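Local coordinates for hypothetical 41.8 kDa protein in SPO13-ARG4 intergenic region (Saccharomyces cerevisiae, PDB 2A08) that is needed for actin cytoskeleton organisation, fluid-phase endocytosis and vesicle trafficking, the piece here being its SH3 domain, at residues V7-N11 with A21-G25. Sequence-based numbering, arbitrary orientation.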
loop_
_atom_site.group_PDB
_atom_site.type_symbol
_atom_site.label_atom_id
_atom_site.label_comp_id
_atom_site.label_asym_id
_atom_site.label_seq_id
_atom_site.Cartn_x
_atom_site.Cartn_y
_atom_site.Cartn_z
ATOM N N VAL A 7 4.289 -4.555 -5.007
ATOM C CA VAL A 7 3.260 -4.864 -5.979
ATOM C C VAL A 7 2.027 -5.299 -5.234
ATOM O O VAL A 7 2.106 -6.107 -4.311
ATOM C CB VAL A 7 3.697 -5.969 -6.971
ATOM C CG1 VAL A 7 2.623 -6.179 -8.030
ATOM C CG2 VAL A 7 4.990 -5.576 -7.615
ATOM N N ALA A 8 0.885 -4.717 -5.604
ATOM C CA ALA A 8 -0.401 -5.093 -5.020
ATOM C C ALA A 8 -0.802 -6.497 -5.470
ATOM O O ALA A 8 -0.864 -6.827 -6.668
ATOM C CB ALA A 8 -1.475 -4.088 -5.409
ATOM N N LEU A 9 -1.096 -7.321 -4.483
ATOM C CA LEU A 9 -1.543 -8.689 -4.714
ATOM C C LEU A 9 -3.074 -8.771 -4.862
ATOM O O LEU A 9 -3.583 -9.749 -5.399
ATOM C CB LEU A 9 -1.106 -9.576 -3.551
ATOM C CG LEU A 9 0.398 -9.620 -3.280
ATOM C CD1 LEU A 9 0.671 -10.383 -1.993
ATOM C CD2 LEU A 9 1.108 -10.255 -4.409
ATOM N N TYR A 10 -3.783 -7.772 -4.344
ATOM C CA TYR A 10 -5.259 -7.715 -4.345
ATOM C C TYR A 10 -5.705 -6.270 -4.560
ATOM O O TYR A 10 -4.932 -5.344 -4.344
ATOM C CB TYR A 10 -5.839 -8.215 -2.997
ATOM C CG TYR A 10 -5.226 -9.525 -2.540
ATOM C CD1 TYR A 10 -5.625 -10.713 -3.108
ATOM C CD2 TYR A 10 -4.227 -9.552 -1.561
ATOM C CE1 TYR A 10 -5.038 -11.928 -2.736
ATOM C CE2 TYR A 10 -3.626 -10.762 -1.184
ATOM C CZ TYR A 10 -4.027 -11.930 -1.772
ATOM O OH TYR A 10 -3.490 -13.166 -1.427
ATOM N N ASN A 11 -6.948 -6.073 -4.949
ATOM C CA ASN A 11 -7.549 -4.751 -4.913
ATOM C C ASN A 11 -7.767 -4.344 -3.455
ATOM O O ASN A 11 -7.956 -5.201 -2.564
ATOM C CB ASN A 11 -8.890 -4.762 -5.639
ATOM C CG ASN A 11 -8.795 -5.311 -7.043
ATOM O OD1 ASN A 11 -7.916 -4.967 -7.809
ATOM N ND2 ASN A 11 -9.721 -6.222 -7.379
ATOM N N ALA A 21 -6.414 3.680 -1.999
ATOM C CA ALA A 21 -7.070 2.728 -2.879
ATOM C C ALA A 21 -6.091 2.276 -3.932
ATOM O O ALA A 21 -5.280 3.071 -4.415
ATOM C CB ALA A 21 -8.246 3.369 -3.532
ATOM N N PHE A 22 -6.173 1.016 -4.312
ATOM C CA PHE A 22 -5.370 0.502 -5.423
ATOM C C PHE A 22 -5.990 -0.754 -6.008
ATOM O O PHE A 22 -6.959 -1.295 -5.440
ATOM C CB PHE A 22 -3.895 0.257 -5.031
ATOM C CG PHE A 22 -3.696 -0.585 -3.796
ATOM C CD1 PHE A 22 -3.894 -1.956 -3.796
ATOM C CD2 PHE A 22 -3.273 0.002 -2.629
ATOM C CE1 PHE A 22 -3.690 -2.723 -2.653
ATOM C CE2 PHE A 22 -3.057 -0.771 -1.467
ATOM C CZ PHE A 22 -3.271 -2.136 -1.498
ATOM N N LYS A 23 -5.461 -1.169 -7.160
ATOM C CA LYS A 23 -5.863 -2.386 -7.866
ATOM C C LYS A 23 -4.723 -3.381 -7.896
ATOM O O LYS A 23 -3.547 -2.996 -7.906
ATOM C CB LYS A 23 -6.295 -2.083 -9.302
ATOM C CG LYS A 23 -7.391 -1.068 -9.375
ATOM C CD LYS A 23 -8.724 -1.625 -8.934
ATOM C CE LYS A 23 -9.884 -0.604 -9.193
ATOM N NZ LYS A 23 -9.817 0.121 -10.502
ATOM N N LYS A 24 -5.077 -4.667 -7.901
ATOM C CA LYS A 24 -4.110 -5.755 -8.119
ATOM C C LYS A 24 -3.139 -5.398 -9.248
ATOM O O LYS A 24 -3.568 -4.971 -10.312
ATOM C CB LYS A 24 -4.861 -7.091 -8.394
ATOM C CG LYS A 24 -3.918 -8.244 -8.605
ATOM C CD LYS A 24 -4.675 -9.528 -8.866
ATOM C CE LYS A 24 -3.727 -10.697 -8.966
ATOM N NZ LYS A 24 -4.564 -11.933 -9.127
ATOM N N GLY A 25 -1.839 -5.491 -8.965
ATOM C CA GLY A 25 -0.800 -5.287 -9.969
ATOM C C GLY A 25 -0.245 -3.869 -9.945
ATOM O O GLY A 25 0.796 -3.613 -10.536
HETATM O O HOH W 1 -5.356 -11.603 -6.442
#
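Asn11 sets CG anti to its carbonyl carbon (chi1 -53°), carrying the amide across to Lys24, while Phe22 holds CG between its own N and C (chi1 52°), a rotation that turns the ring back across residues 8-10, with an edge toward Tyr10 O. Asn11 OD1 accepts Lys24 N at 2.9 Å, a nearly straight bond (164°) whose donor sits somewhat out of the carbonyl plane. The bent chain of Lys23 crosses the Asn11 side chain at a slant, CD touching OD1. At the ring, Phe22 CE1 meets Tyr10 O edge-on, 3.4 Å away and in the ring plane, and CD1 packs 3.6 Å from Ala8 CB. That methyl is also pressed 3.4 Å from Lys23 O, so the small side chain of Ala8 is held between the Phe22 ring and the Lys23 carbonyl. Phe22 continues inward to an edge-to-face meeting with Phe52 and touches Val57. With an alanine in place of Phe22, the ring contacts with Ala8 and Tyr10 O would go, and Phe52 would probably be left without its edge-to-face partner. Farther along, Gly25 N gives Ala8 O a 2.8 Å hydrogen bond; the positive phi of this glycine would jam a CB against the preceding carbonyl oxygen. Lys24 runs fully extended alongside Leu9 O, and one water joins the two, donating to that oxygen and accepting from NZ, each at 2.8 Å. All this ties the two ends of the RT loop together: residues 8-12 read as the ALYDY-type motif of SH3 domains, with asparagine and phenylalanine in the last two places, and they meet the start of the diverging turn, which leads into strand 27-30.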